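PDB 5I0Y: periplasmic protein-probably involved in high-affinity Fe2+ transport from Escherichia coli F11, which probably takes part in iron uptake in the periplasm as a two-subunit protein whose copper site is required for iron transport. Local coordinates for residues B[22-27]-B[44-49]; B[40-45]-B[102-107]; B[62-67]-B[94-99]; B[85-90]-B[98-103]; B[108-113]-B[147-152]. The protein carries 1 engineered substitution. All coordinates share one frame; numbering follows the deposited sequence.

Contact 1 of 5, residues B[22-27]-B[44-49]. Engineered in segment 44-49: Q46 (natural residue Glu). With CU (copper (II) ion), chain D.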
# COMPACT_ATOMS: atom_id res chain seq x y z
N VAL B 22 13.60 -8.58 8.14
CA VAL B 22 13.92 -8.12 9.48
C VAL B 22 12.95 -8.77 10.44
O VAL B 22 11.93 -9.32 10.04
CB VAL B 22 13.86 -6.59 9.63
CG1 VAL B 22 14.94 -5.91 8.80
CG2 VAL B 22 12.48 -6.06 9.26
N TYR B 23 13.29 -8.73 11.72
CA TYR B 23 12.40 -9.23 12.76
C TYR B 23 12.48 -8.36 14.01
O TYR B 23 13.42 -7.60 14.22
CB TYR B 23 12.65 -10.72 13.07
CG TYR B 23 14.01 -11.02 13.63
CD1 TYR B 23 14.22 -11.13 15.00
CD2 TYR B 23 15.10 -11.20 12.79
CE1 TYR B 23 15.47 -11.42 15.52
CE2 TYR B 23 16.36 -11.48 13.30
CZ TYR B 23 16.54 -11.60 14.65
OH TYR B 23 17.80 -11.88 15.13
N LEU B 24 11.45 -8.47 14.83
CA LEU B 24 11.36 -7.73 16.10
C LEU B 24 10.47 -8.54 17.03
O LEU B 24 10.02 -9.64 16.68
CB LEU B 24 10.80 -6.31 15.87
CG LEU B 24 9.41 -6.24 15.24
CD1 LEU B 24 8.64 -5.02 15.73
CD2 LEU B 24 9.49 -6.23 13.72
N GLN B 25 10.19 -8.00 18.22
CA GLN B 25 9.28 -8.69 19.12
C GLN B 25 7.88 -8.82 18.53
O GLN B 25 7.50 -8.02 17.66
CB GLN B 25 9.23 -8.11 20.55
CG GLN B 25 9.89 -6.77 20.77
CD GLN B 25 9.01 -5.58 20.41
OE1 GLN B 25 7.98 -5.71 19.74
NE2 GLN B 25 9.43 -4.40 20.86
N PRO B 26 7.13 -9.84 18.97
CA PRO B 26 5.75 -9.97 18.52
C PRO B 26 4.97 -8.69 18.81
O PRO B 26 5.26 -7.94 19.75
CB PRO B 26 5.21 -11.14 19.35
CG PRO B 26 6.44 -11.95 19.70
CD PRO B 26 7.51 -10.93 19.90
N ILE B 27 4.00 -8.42 17.94
CA ILE B 27 3.19 -7.22 18.00
C ILE B 27 1.71 -7.56 18.10
O ILE B 27 1.30 -8.70 17.90
CB ILE B 27 3.47 -6.33 16.76
CG1 ILE B 27 3.14 -7.04 15.43
CG2 ILE B 27 4.92 -5.86 16.79
CD1 ILE B 27 1.68 -7.04 15.04
N HIS B 44 7.92 -10.90 15.37
CA HIS B 44 7.22 -10.42 14.19
C HIS B 44 8.23 -10.41 13.08
O HIS B 44 9.26 -9.75 13.20
CB HIS B 44 6.70 -9.00 14.44
CG HIS B 44 5.66 -8.52 13.44
ND1 HIS B 44 4.46 -9.13 13.27
CD2 HIS B 44 5.67 -7.44 12.56
CE1 HIS B 44 3.75 -8.46 12.34
NE2 HIS B 44 4.50 -7.44 11.90
N LEU B 45 7.96 -11.18 12.03
CA LEU B 45 8.85 -11.28 10.88
C LEU B 45 8.31 -10.39 9.77
O LEU B 45 7.12 -10.36 9.50
CB LEU B 45 8.95 -12.73 10.40
CG LEU B 45 9.86 -13.03 9.19
CD1 LEU B 45 11.32 -12.80 9.51
CD2 LEU B 45 9.61 -14.46 8.71
N GLN B 46 9.21 -9.67 9.12
CA GLN B 46 8.81 -8.64 8.18
C GLN B 46 9.60 -8.69 6.89
O GLN B 46 10.78 -9.08 6.88
CB GLN B 46 9.06 -7.25 8.79
CG GLN B 46 8.15 -6.85 9.91
CD GLN B 46 8.27 -5.37 10.25
OE1 GLN B 46 9.01 -4.60 9.60
NE2 GLN B 46 7.52 -4.96 11.23
N ALA B 47 8.97 -8.23 5.82
CA ALA B 47 9.63 -7.92 4.57
C ALA B 47 9.66 -6.41 4.40
O ALA B 47 8.61 -5.76 4.45
CB ALA B 47 8.90 -8.56 3.40
N ASP B 48 10.86 -5.86 4.28
CA ASP B 48 11.06 -4.44 4.02
C ASP B 48 11.41 -4.29 2.57
O ASP B 48 12.45 -4.78 2.11
CB ASP B 48 12.19 -3.88 4.87
CG ASP B 48 11.74 -3.51 6.25
OD1 ASP B 48 10.51 -3.49 6.48
OD2 ASP B 48 12.63 -3.21 7.09
N ILE B 49 10.53 -3.62 1.83
CA ILE B 49 10.66 -3.53 0.38
C ILE B 49 10.37 -2.12 -0.12
O ILE B 49 9.28 -1.59 0.06
CB ILE B 49 9.74 -4.55 -0.33
CG1 ILE B 49 10.07 -5.99 0.12
CG2 ILE B 49 9.87 -4.41 -1.84
CD1 ILE B 49 9.02 -7.01 -0.25
CU CU D . 3.55 -5.89 10.95
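Against the imidazole of H44, I27 lays its CG1 methylene over one face, 3.4 Å from the ring centroid and 16° off the normal, a CH-pi contact displaced toward ND1. The branch gets there because CG1 of I27 stands between its own backbone N and carbonyl carbon (chi1 60°). At the rim of the same ring, near its plane, sit CD2 of L24 and the side-chain NE2 of Q46, an engineered residue that replaces the natural Glu. CD2 of L24 also packs at 3.4 Å on Q46 NE2, with the two side chains crossing at a slant. The H44 ring binds copper through H44 NE2 at 2.0 Å, while its ND1 is hydrogen-bonded to OD1 of N101, which should fix the rotation of the ring. M90 and H97 of the same chain and H127 of the second subunit complete the metal site.

Behind this shell lies an antiparallel pair of strands, 17-24 with 43-51, in the beta sandwich of this family. V22 and Q46 form one hydrogen-bonded pair, and L24 and H44 another. H44 N reaches L24 O at 2.8 Å from above the plane of the L24 carbonyl, whereas L24 N meets H44 O at 3.0 Å in the plane of the H44 carbonyl. V22, L24, H44 and Q46 all project onto the copper face. On the other face Y23 and L45 make a looser contact, CB of Y23 to CD1 of L45 at 4.3 Å.

Contact 2 of 5, residues B[40-45]-B[102-107]; sequences KADVHL and IKMMGV. With CU (copper (II) ion), chain D.
V43 and I102 lie side by side and point the same way, CG2 of V43 resting on CG1 of I102 at 3.6 Å. This is the close-packed half of the contact. I102 holds CG1 between its backbone N and carbonyl carbon (chi1 66°), and the extended arm beyond carries CD1 on to CD2 of L45, 3.8 Å away. The backbones of V43 and I102 pair as well: I102 N donates almost straight to V43 O at 2.9 Å. I102 O is gripped twice, by V43 N at 3.2 Å and by D42 N at 2.9 Å, the latter tilted out of the carbonyl plane. Two residues thus face one, a classic beta bulge.

Beyond the bulge the packing gives way to polar contacts nearer the solvent. OD2 of D42 takes the M104 amide N at 2.8 Å on its anti lone pair, and a water bridges the same oxygen to G106 N. The aliphatic part of K103 runs alongside D42, with CG 3.5 Å from OD2, but its ammonium group lies farther off and bonds only weakly to M104 O.

Y72 and L74 of strand 69-76 pack against I102, while Y149 of strand 141-149 touches D42, V43 and M104, where strand 95-102 runs out into its following loop.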
# COMPACT_ATOMS: atom_id res chain seq x y z
N LYS B 40 1.74 -15.96 21.89
CA LYS B 40 2.03 -17.27 21.31
C LYS B 40 3.08 -17.24 20.20
O LYS B 40 3.30 -18.25 19.50
CB LYS B 40 0.76 -17.91 20.76
CG LYS B 40 -0.26 -18.30 21.82
CD LYS B 40 -1.26 -19.33 21.29
CE LYS B 40 -2.09 -18.75 20.15
NZ LYS B 40 -2.95 -19.74 19.44
N ALA B 41 3.72 -16.09 20.03
CA ALA B 41 4.72 -15.87 18.99
C ALA B 41 6.08 -15.59 19.62
O ALA B 41 6.19 -15.24 20.80
CB ALA B 41 4.31 -14.68 18.12
N ASP B 42 7.13 -15.74 18.81
CA ASP B 42 8.49 -15.41 19.22
C ASP B 42 8.97 -14.11 18.60
O ASP B 42 9.70 -13.35 19.21
CB ASP B 42 9.44 -16.55 18.84
CG ASP B 42 9.16 -17.83 19.61
OD1 ASP B 42 8.99 -17.75 20.86
OD2 ASP B 42 9.09 -18.90 18.98
N VAL B 43 8.57 -13.87 17.35
CA VAL B 43 9.00 -12.65 16.66
C VAL B 43 7.86 -12.17 15.76
O VAL B 43 6.95 -12.93 15.46
CB VAL B 43 10.28 -12.85 15.78
CG1 VAL B 43 11.45 -13.46 16.58
CG2 VAL B 43 10.00 -13.69 14.53
N HIS B 44 7.92 -10.90 15.37
CA HIS B 44 7.22 -10.42 14.19
C HIS B 44 8.23 -10.41 13.08
O HIS B 44 9.26 -9.75 13.20
CB HIS B 44 6.70 -9.00 14.44
CG HIS B 44 5.66 -8.52 13.44
ND1 HIS B 44 4.46 -9.13 13.27
CD2 HIS B 44 5.67 -7.44 12.56
CE1 HIS B 44 3.75 -8.46 12.34
NE2 HIS B 44 4.50 -7.44 11.90
N LEU B 45 7.96 -11.18 12.03
CA LEU B 45 8.85 -11.28 10.88
C LEU B 45 8.31 -10.39 9.77
O LEU B 45 7.12 -10.36 9.50
CB LEU B 45 8.95 -12.73 10.40
CG LEU B 45 9.86 -13.03 9.19
CD1 LEU B 45 11.32 -12.80 9.51
CD2 LEU B 45 9.61 -14.46 8.71
N ILE B 102 5.13 -14.80 14.16
CA ILE B 102 5.41 -16.20 13.96
C ILE B 102 6.08 -16.82 15.19
O ILE B 102 6.74 -16.15 15.98
CB ILE B 102 6.29 -16.45 12.71
CG1 ILE B 102 7.67 -15.85 12.91
CG2 ILE B 102 5.64 -15.94 11.42
CD1 ILE B 102 8.68 -16.36 11.90
N LYS B 103 5.87 -18.13 15.33
CA LYS B 103 6.61 -18.89 16.31
C LYS B 103 7.84 -19.41 15.60
O LYS B 103 7.74 -20.02 14.55
CB LYS B 103 5.74 -20.03 16.84
CG LYS B 103 6.35 -20.79 18.02
CD LYS B 103 5.52 -22.01 18.39
CE LYS B 103 6.36 -23.00 19.18
NZ LYS B 103 7.44 -23.58 18.32
N MET B 104 9.01 -19.13 16.17
CA MET B 104 10.27 -19.66 15.65
C MET B 104 10.44 -21.14 16.02
O MET B 104 9.61 -21.72 16.71
CB MET B 104 11.43 -18.79 16.14
CG MET B 104 11.44 -17.40 15.49
SD MET B 104 11.75 -17.38 13.71
CE MET B 104 13.53 -17.59 13.68
N MET B 105 11.54 -21.73 15.56
CA MET B 105 11.78 -23.15 15.73
C MET B 105 13.10 -23.37 16.45
O MET B 105 13.92 -24.21 16.06
CB MET B 105 11.72 -23.84 14.36
CG MET B 105 10.43 -23.53 13.62
SD MET B 105 10.26 -24.26 11.98
CE MET B 105 11.13 -23.09 10.94
N GLY B 106 13.31 -22.59 17.51
CA GLY B 106 14.51 -22.70 18.34
C GLY B 106 15.65 -21.81 17.89
O GLY B 106 15.66 -21.33 16.76
N VAL B 107 16.59 -21.57 18.80
CA VAL B 107 17.82 -20.84 18.47
C VAL B 107 18.61 -21.66 17.45
O VAL B 107 18.63 -22.89 17.53
CB VAL B 107 18.67 -20.51 19.73
CG1 VAL B 107 17.90 -19.58 20.66
CG2 VAL B 107 19.07 -21.77 20.49
CU CU D . 3.55 -5.89 10.95
O HOH W 1 11.74 -20.67 19.10

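Contact 3 of 5, residues B[62-67]-B[94-99]. With CU (copper (II) ion), chain D.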
# COMPACT_ATOMS: atom_id res chain seq x y z
N GLY B 62 13.34 4.86 -2.56
CA GLY B 62 12.95 4.89 -1.16
C GLY B 62 11.47 4.67 -0.88
O GLY B 62 11.08 4.44 0.26
N GLU B 63 10.64 4.74 -1.92
CA GLU B 63 9.21 4.57 -1.72
C GLU B 63 8.81 3.13 -1.48
O GLU B 63 9.33 2.22 -2.11
CB GLU B 63 8.45 5.18 -2.90
CG GLU B 63 8.55 6.71 -2.92
CD GLU B 63 8.09 7.35 -4.22
OE1 GLU B 63 8.41 8.56 -4.39
OE2 GLU B 63 7.41 6.66 -5.03
N TRP B 64 7.90 2.94 -0.54
CA TRP B 64 7.36 1.61 -0.28
C TRP B 64 6.71 1.03 -1.51
O TRP B 64 6.11 1.75 -2.32
CB TRP B 64 6.34 1.70 0.84
CG TRP B 64 5.89 0.37 1.35
CD1 TRP B 64 6.69 -0.67 1.77
CD2 TRP B 64 4.53 -0.10 1.49
NE1 TRP B 64 5.95 -1.73 2.18
CE2 TRP B 64 4.62 -1.46 2.04
CE3 TRP B 64 3.27 0.44 1.26
CZ2 TRP B 64 3.50 -2.22 2.35
CZ3 TRP B 64 2.14 -0.34 1.57
CH2 TRP B 64 2.26 -1.64 2.08
N ILE B 65 6.85 -0.27 -1.70
CA ILE B 65 6.13 -0.90 -2.81
C ILE B 65 4.86 -1.53 -2.24
O ILE B 65 4.94 -2.49 -1.48
CB ILE B 65 6.99 -1.99 -3.49
CG1 ILE B 65 8.35 -1.43 -3.97
CG2 ILE B 65 6.21 -2.61 -4.64
CD1 ILE B 65 8.29 -0.33 -5.02
N PRO B 66 3.68 -0.96 -2.57
CA PRO B 66 2.40 -1.43 -2.03
C PRO B 66 1.78 -2.54 -2.85
O PRO B 66 2.23 -2.81 -3.97
CB PRO B 66 1.54 -0.16 -2.11
CG PRO B 66 1.98 0.47 -3.41
CD PRO B 66 3.47 0.16 -3.52
N TYR B 67 0.77 -3.20 -2.28
CA TYR B 67 -0.05 -4.20 -3.00
C TYR B 67 0.70 -5.47 -3.38
O TYR B 67 0.25 -6.21 -4.26
CB TYR B 67 -0.78 -3.59 -4.21
CG TYR B 67 -1.78 -2.56 -3.77
CD1 TYR B 67 -3.07 -2.92 -3.38
CD2 TYR B 67 -1.42 -1.22 -3.72
CE1 TYR B 67 -3.98 -1.95 -2.96
CE2 TYR B 67 -2.32 -0.26 -3.29
CZ TYR B 67 -3.58 -0.63 -2.92
OH TYR B 67 -4.43 0.37 -2.51
N ASP B 94 6.85 3.27 12.30
CA ASP B 94 7.86 3.64 11.32
C ASP B 94 7.44 3.41 9.87
O ASP B 94 8.28 3.45 8.98
CB ASP B 94 9.15 2.87 11.58
CG ASP B 94 8.97 1.37 11.47
OD1 ASP B 94 7.85 0.86 11.57
OD2 ASP B 94 9.99 0.67 11.29
N GLY B 95 6.16 3.18 9.64
CA GLY B 95 5.64 3.16 8.28
C GLY B 95 5.12 1.80 7.86
O GLY B 95 5.04 0.85 8.66
N PRO B 96 4.72 1.69 6.60
CA PRO B 96 4.12 0.43 6.15
C PRO B 96 5.15 -0.66 5.89
O PRO B 96 6.31 -0.36 5.60
CB PRO B 96 3.45 0.83 4.82
CG PRO B 96 4.25 1.99 4.34
CD PRO B 96 4.65 2.75 5.58
N HIS B 97 4.72 -1.91 6.00
CA HIS B 97 5.59 -3.07 5.70
C HIS B 97 4.72 -4.26 5.42
O HIS B 97 3.48 -4.14 5.39
CB HIS B 97 6.57 -3.32 6.88
CG HIS B 97 5.89 -3.73 8.15
ND1 HIS B 97 5.82 -2.93 9.24
CD2 HIS B 97 5.19 -4.89 8.47
CE1 HIS B 97 5.12 -3.56 10.20
NE2 HIS B 97 4.72 -4.75 9.74
N TYR B 98 5.35 -5.42 5.17
CA TYR B 98 4.61 -6.69 5.14
C TYR B 98 5.12 -7.57 6.26
O TYR B 98 6.32 -7.61 6.50
CB TYR B 98 4.79 -7.41 3.79
CG TYR B 98 4.36 -6.57 2.61
CD1 TYR B 98 3.03 -6.58 2.17
CD2 TYR B 98 5.27 -5.75 1.96
CE1 TYR B 98 2.63 -5.80 1.10
CE2 TYR B 98 4.88 -4.96 0.88
CZ TYR B 98 3.56 -4.99 0.46
OH TYR B 98 3.18 -4.20 -0.61
N GLY B 99 4.24 -8.27 6.96
CA GLY B 99 4.73 -9.09 8.06
C GLY B 99 3.72 -9.98 8.70
O GLY B 99 2.58 -10.05 8.26
CU CU D . 3.55 -5.89 10.95
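Aromatic and CH-pi packing bring W64 and P96 together. CB of P96 sits over one face of the indole, 3.5 Å from the centroid of the six-membered ring and 8° off its normal, and CG of the same proline is 3.5 Å from W64 CD2. On the opposite face, toward the rim, lie the Y98 hydroxyl oxygen and CA of P66. The aromatic planes of W64 and Y98 are 30° apart, but the rings are slid past one another with centroids 4.9 Å apart and barely overlap. CZ2 of W64 makes the actual touch, over the tyrosine face and 3.4 Å from Y98 CZ. With CG opposite the backbone nitrogen (chi1 -170°), the indole swings across to reach both partners.

A single hydrogen bond joins the segments. The hydroxyl of Y98 donates to I65 O at 2.6 Å, a short bond that arrives in the carbonyl plane on a lone pair. The acceptor lies near the plane of the tyrosine ring, which leaves the ring face for W64. The same hydroxyl is hydrogen-bonded to L68 N, so two backbone groups hold it and limit the rotation of the ring.

Metal coordination occupies the far side of strand 95-102. The H97 side chain turns away from W64 and binds copper through NE2 at 2.0 Å. Nearby, Y67 stacks on Y67 of the second subunit. The loop 62-67 therefore packs on the strand that supplies a copper ligand, in a dimer whose metal site also takes H127 from the second subunit.

Contact 4 of 5, residues B[85-90]-B[98-103]; sequences GTFMPM and YGANIK. With CU (copper (II) ion), chain D.
The ring of F87 lies along the backbone of the opposite strand. Over one face is the carbonyl oxygen of Y98, and at the edge, in plane, is the methyl group of A100, with F87 CD1 to A100 CB 3.9 Å. F87 CD1 also comes within 3.5 Å of the G99 carbonyl carbon, a close fit where glycine presents bare backbone. The tyrosine ring of Y98 meets P89 obliquely, its CE1 4.1 Å from CB of the proline.

Two backbone bonds pair M88 with G99: M88 N to G99 O is nearly straight (175°), and G99 N returns to M88 O at 3.0 Å. The M88 side chain bends at its sulfur, and its terminal CE approaches G99 O at 3.6 Å. The M90 chain runs extended through CG (chi2 -167°) to place SD on copper at 2.2 Å, and only its terminal methyl turns aside. The sulfur also lies 3.7 Å from G99 O.

Strands 82-92 and 95-102 form a beta hairpin, flanked by strand 69-76 on one side and strand 43-51 on the other. F87 packs edge-to-face on Y114 of strand 108-117, and M90 extends the sheet in a parallel ladder with a strand of the second subunit.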
# COMPACT_ATOMS: atom_id res chain seq x y z
N GLY B 85 4.19 -19.77 5.66
CA GLY B 85 3.12 -18.86 6.05
C GLY B 85 3.02 -17.69 5.09
O GLY B 85 3.72 -17.65 4.07
N THR B 86 2.11 -16.78 5.38
CA THR B 86 1.88 -15.62 4.53
C THR B 86 2.05 -14.36 5.36
O THR B 86 1.84 -14.36 6.58
CB THR B 86 0.46 -15.63 3.95
OG1 THR B 86 -0.47 -15.71 5.04
CG2 THR B 86 0.28 -16.84 3.01
N PHE B 87 2.45 -13.29 4.70
CA PHE B 87 2.50 -11.96 5.32
C PHE B 87 1.26 -11.18 4.95
O PHE B 87 0.60 -11.46 3.95
CB PHE B 87 3.72 -11.15 4.84
CG PHE B 87 5.06 -11.67 5.32
CD1 PHE B 87 5.21 -12.27 6.57
CD2 PHE B 87 6.17 -11.48 4.53
CE1 PHE B 87 6.46 -12.71 6.98
CE2 PHE B 87 7.42 -11.92 4.94
CZ PHE B 87 7.56 -12.52 6.18
N MET B 88 0.95 -10.21 5.79
CA MET B 88 -0.10 -9.23 5.52
C MET B 88 0.53 -7.86 5.30
O MET B 88 1.58 -7.56 5.87
CB MET B 88 -0.98 -9.06 6.76
CG MET B 88 -1.69 -10.30 7.22
SD MET B 88 -2.14 -10.06 8.95
CE MET B 88 -0.62 -10.59 9.76
N PRO B 89 -0.14 -6.98 4.54
CA PRO B 89 0.24 -5.57 4.54
C PRO B 89 -0.12 -4.94 5.89
O PRO B 89 -1.19 -5.24 6.44
CB PRO B 89 -0.60 -4.95 3.41
CG PRO B 89 -1.33 -6.08 2.78
CD PRO B 89 -1.36 -7.21 3.76
N MET B 90 0.80 -4.13 6.41
CA MET B 90 0.65 -3.58 7.75
C MET B 90 1.20 -2.17 7.80
O MET B 90 1.93 -1.75 6.92
CB MET B 90 1.42 -4.42 8.77
CG MET B 90 1.13 -5.90 8.67
SD MET B 90 1.73 -6.88 10.06
CE MET B 90 0.43 -6.60 11.24
N TYR B 98 5.35 -5.42 5.17
CA TYR B 98 4.61 -6.69 5.14
C TYR B 98 5.12 -7.57 6.26
O TYR B 98 6.32 -7.61 6.50
CB TYR B 98 4.79 -7.41 3.79
CG TYR B 98 4.36 -6.57 2.61
CD1 TYR B 98 3.03 -6.58 2.17
CD2 TYR B 98 5.27 -5.75 1.96
CE1 TYR B 98 2.63 -5.80 1.10
CE2 TYR B 98 4.88 -4.96 0.88
CZ TYR B 98 3.56 -4.99 0.46
OH TYR B 98 3.18 -4.20 -0.61
N GLY B 99 4.24 -8.27 6.96
CA GLY B 99 4.73 -9.09 8.06
C GLY B 99 3.72 -9.98 8.70
O GLY B 99 2.58 -10.05 8.26
N ALA B 100 4.17 -10.68 9.74
CA ALA B 100 3.32 -11.61 10.51
C ALA B 100 4.03 -11.99 11.79
O ALA B 100 5.24 -12.18 11.80
CB ALA B 100 2.97 -12.87 9.73
N ASN B 101 3.27 -12.12 12.88
CA ASN B 101 3.79 -12.80 14.07
C ASN B 101 4.00 -14.27 13.73
O ASN B 101 3.14 -14.90 13.11
CB ASN B 101 2.79 -12.73 15.22
CG ASN B 101 2.78 -11.38 15.92
OD1 ASN B 101 3.63 -10.50 15.71
ND2 ASN B 101 1.82 -11.24 16.84
N ILE B 102 5.13 -14.80 14.16
CA ILE B 102 5.41 -16.20 13.96
C ILE B 102 6.08 -16.82 15.19
O ILE B 102 6.74 -16.15 15.98
CB ILE B 102 6.29 -16.45 12.71
CG1 ILE B 102 7.67 -15.85 12.91
CG2 ILE B 102 5.64 -15.94 11.42
CD1 ILE B 102 8.68 -16.36 11.90
N LYS B 103 5.87 -18.13 15.33
CA LYS B 103 6.61 -18.89 16.31
C LYS B 103 7.84 -19.41 15.60
O LYS B 103 7.74 -20.02 14.55
CB LYS B 103 5.74 -20.03 16.84
CG LYS B 103 6.35 -20.79 18.02
CD LYS B 103 5.52 -22.01 18.39
CE LYS B 103 6.36 -23.00 19.18
NZ LYS B 103 7.44 -23.58 18.32
CU CU D . 3.55 -5.89 10.95

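Contact 5 of 5, residues B[108-113]-B[147-152]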
# COMPACT_ATOMS: atom_id res chain seq x y z
N GLY B 108 19.22 -20.98 16.48
CA GLY B 108 19.98 -21.66 15.44
C GLY B 108 20.18 -20.89 14.15
O GLY B 108 19.84 -19.71 14.06
N ASN B 109 20.77 -21.57 13.17
CA ASN B 109 20.99 -21.03 11.84
C ASN B 109 19.74 -21.23 11.00
O ASN B 109 19.22 -22.35 10.91
CB ASN B 109 22.17 -21.76 11.20
CG ASN B 109 23.45 -21.57 11.98
OD1 ASN B 109 23.97 -20.47 12.07
ND2 ASN B 109 23.94 -22.65 12.59
N TYR B 110 19.25 -20.16 10.40
CA TYR B 110 18.05 -20.21 9.58
C TYR B 110 18.23 -19.76 8.13
O TYR B 110 19.12 -18.95 7.82
CB TYR B 110 17.00 -19.29 10.20
CG TYR B 110 16.26 -19.87 11.36
CD1 TYR B 110 15.01 -20.45 11.19
CD2 TYR B 110 16.80 -19.82 12.64
CE1 TYR B 110 14.32 -20.98 12.26
CE2 TYR B 110 16.13 -20.37 13.72
CZ TYR B 110 14.89 -20.93 13.52
OH TYR B 110 14.19 -21.45 14.59
N LYS B 111 17.39 -20.30 7.26
CA LYS B 111 17.17 -19.79 5.92
C LYS B 111 15.74 -19.29 5.90
O LYS B 111 14.86 -19.90 6.51
CB LYS B 111 17.32 -20.91 4.88
CG LYS B 111 16.69 -20.56 3.54
CD LYS B 111 16.91 -21.63 2.48
CE LYS B 111 16.93 -20.99 1.10
NZ LYS B 111 16.43 -21.86 0.01
N VAL B 112 15.49 -18.16 5.24
CA VAL B 112 14.12 -17.76 4.93
C VAL B 112 14.06 -17.31 3.47
O VAL B 112 14.94 -16.60 2.99
CB VAL B 112 13.52 -16.73 5.92
CG1 VAL B 112 14.16 -15.34 5.82
CG2 VAL B 112 12.00 -16.66 5.77
N THR B 113 13.01 -17.78 2.80
CA THR B 113 12.73 -17.38 1.43
C THR B 113 11.39 -16.66 1.40
O THR B 113 10.40 -17.15 1.93
CB THR B 113 12.77 -18.58 0.47
OG1 THR B 113 14.08 -19.16 0.53
CG2 THR B 113 12.48 -18.16 -0.99
N PHE B 147 20.45 -16.25 8.31
CA PHE B 147 20.67 -15.51 9.54
C PHE B 147 20.77 -16.45 10.73
O PHE B 147 20.24 -17.55 10.70
CB PHE B 147 19.57 -14.43 9.76
CG PHE B 147 18.17 -14.98 9.93
CD1 PHE B 147 17.56 -14.95 11.18
CD2 PHE B 147 17.45 -15.47 8.85
CE1 PHE B 147 16.27 -15.44 11.35
CE2 PHE B 147 16.16 -15.96 9.01
CZ PHE B 147 15.57 -15.93 10.27
N LYS B 148 21.45 -15.97 11.76
CA LYS B 148 21.51 -16.67 13.03
C LYS B 148 20.47 -16.08 13.98
O LYS B 148 20.46 -14.88 14.25
CB LYS B 148 22.91 -16.60 13.63
CG LYS B 148 23.13 -17.60 14.75
CD LYS B 148 24.38 -17.27 15.54
CE LYS B 148 24.48 -18.13 16.79
NZ LYS B 148 25.21 -17.46 17.91
N TYR B 149 19.56 -16.92 14.43
CA TYR B 149 18.53 -16.52 15.39
C TYR B 149 18.90 -17.00 16.79
O TYR B 149 19.08 -18.20 17.00
CB TYR B 149 17.16 -17.08 14.98
CG TYR B 149 16.09 -16.81 16.00
CD1 TYR B 149 15.63 -15.51 16.21
CD2 TYR B 149 15.54 -17.84 16.76
CE1 TYR B 149 14.65 -15.26 17.16
CE2 TYR B 149 14.57 -17.60 17.69
CZ TYR B 149 14.12 -16.31 17.89
OH TYR B 149 13.16 -16.08 18.83
N VAL B 150 19.01 -16.06 17.73
CA VAL B 150 19.38 -16.39 19.11
C VAL B 150 18.27 -16.04 20.10
O VAL B 150 18.33 -16.39 21.28
CB VAL B 150 20.73 -15.74 19.53
CG1 VAL B 150 21.89 -16.40 18.79
CG2 VAL B 150 20.73 -14.24 19.31
N GLY B 151 17.24 -15.37 19.58
CA GLY B 151 16.18 -14.84 20.40
C GLY B 151 16.32 -13.34 20.52
O GLY B 151 17.20 -12.72 19.89
N LEU B 152 15.46 -12.75 21.33
CA LEU B 152 15.44 -11.31 21.49
C LEU B 152 15.87 -10.94 22.90
O LEU B 152 15.95 -11.81 23.77
CB LEU B 152 14.04 -10.76 21.20
CG LEU B 152 13.53 -11.02 19.78
CD1 LEU B 152 12.04 -10.72 19.73
CD2 LEU B 152 14.29 -10.17 18.78
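G108 and Y149 are joined by a reciprocal pair of short backbone bonds, G108 N to Y149 O and Y149 N to G108 O, each 2.8 Å. The next hydrogen-bonded pair is Y110 with F147: Y110 N meets F147 O at 2.8 Å, and the return bond from F147 N to Y110 O is slightly longer. N109 and K148 fall between as a non-hydrogen-bonded pair on the other face. There OD1 of N109 approaches CG of K148 loosely, and this side of the ladder is exposed.

The buried face is aromatic. CB of Y110 lies over the F147 ring, displaced toward its rim, 3.8 Å from the centroid and 21° off the normal. F147 carries CG between its backbone N and carbonyl carbon (chi1 63°), which tips the ring over Y110 and brings CE2 to 3.8 Å from CG1 of V112. The planes of the Y110 and F147 rings differ by only 20°, yet the rings are slid apart and hardly overlap. Y149 runs beside Y110 in the same direction. Its CB touches CD2 of Y110 at 3.6 Å, and the two rings are almost perpendicular, with centroids 5.9 Å apart.

The hydroxyl of Y110 is hydrogen-bonded to G106 O and M105 N, tying this ring to the loop before strand 108-117. L74 of strand 69-76 packs against Y110, V112 and F147, and A8 of strand 6-14 also reaches F147. The pairing of strand 108-117 with 141-149 is an antiparallel ladder at the edge of the sheet, strand 141-149 being outermost within the chain, with an aromatic cluster on its buried face.

Overall arrangement
Contacts 1, 3 and 4 are largely buried, and each supplies one copper ligand, H44, H97 and M90 in turn. Contacts 2 and 5, each about 14 Å from the chain centre, are only partly buried. Contact 2 shares H44 and L45 with contact 1 and I102 and K103 with contact 4, and so continues the copper-bearing strands 43-51 and 95-102 to their ends. Contacts 3 and 4 share Y98 and G99. Chemistry follows place: imidazole and thioether ligands gather at the subunit interface, contact 2 mixes a bulge with carboxylate and water, and contact 5, untouched by the second subunit, relies on backbone pairing and aromatic packing.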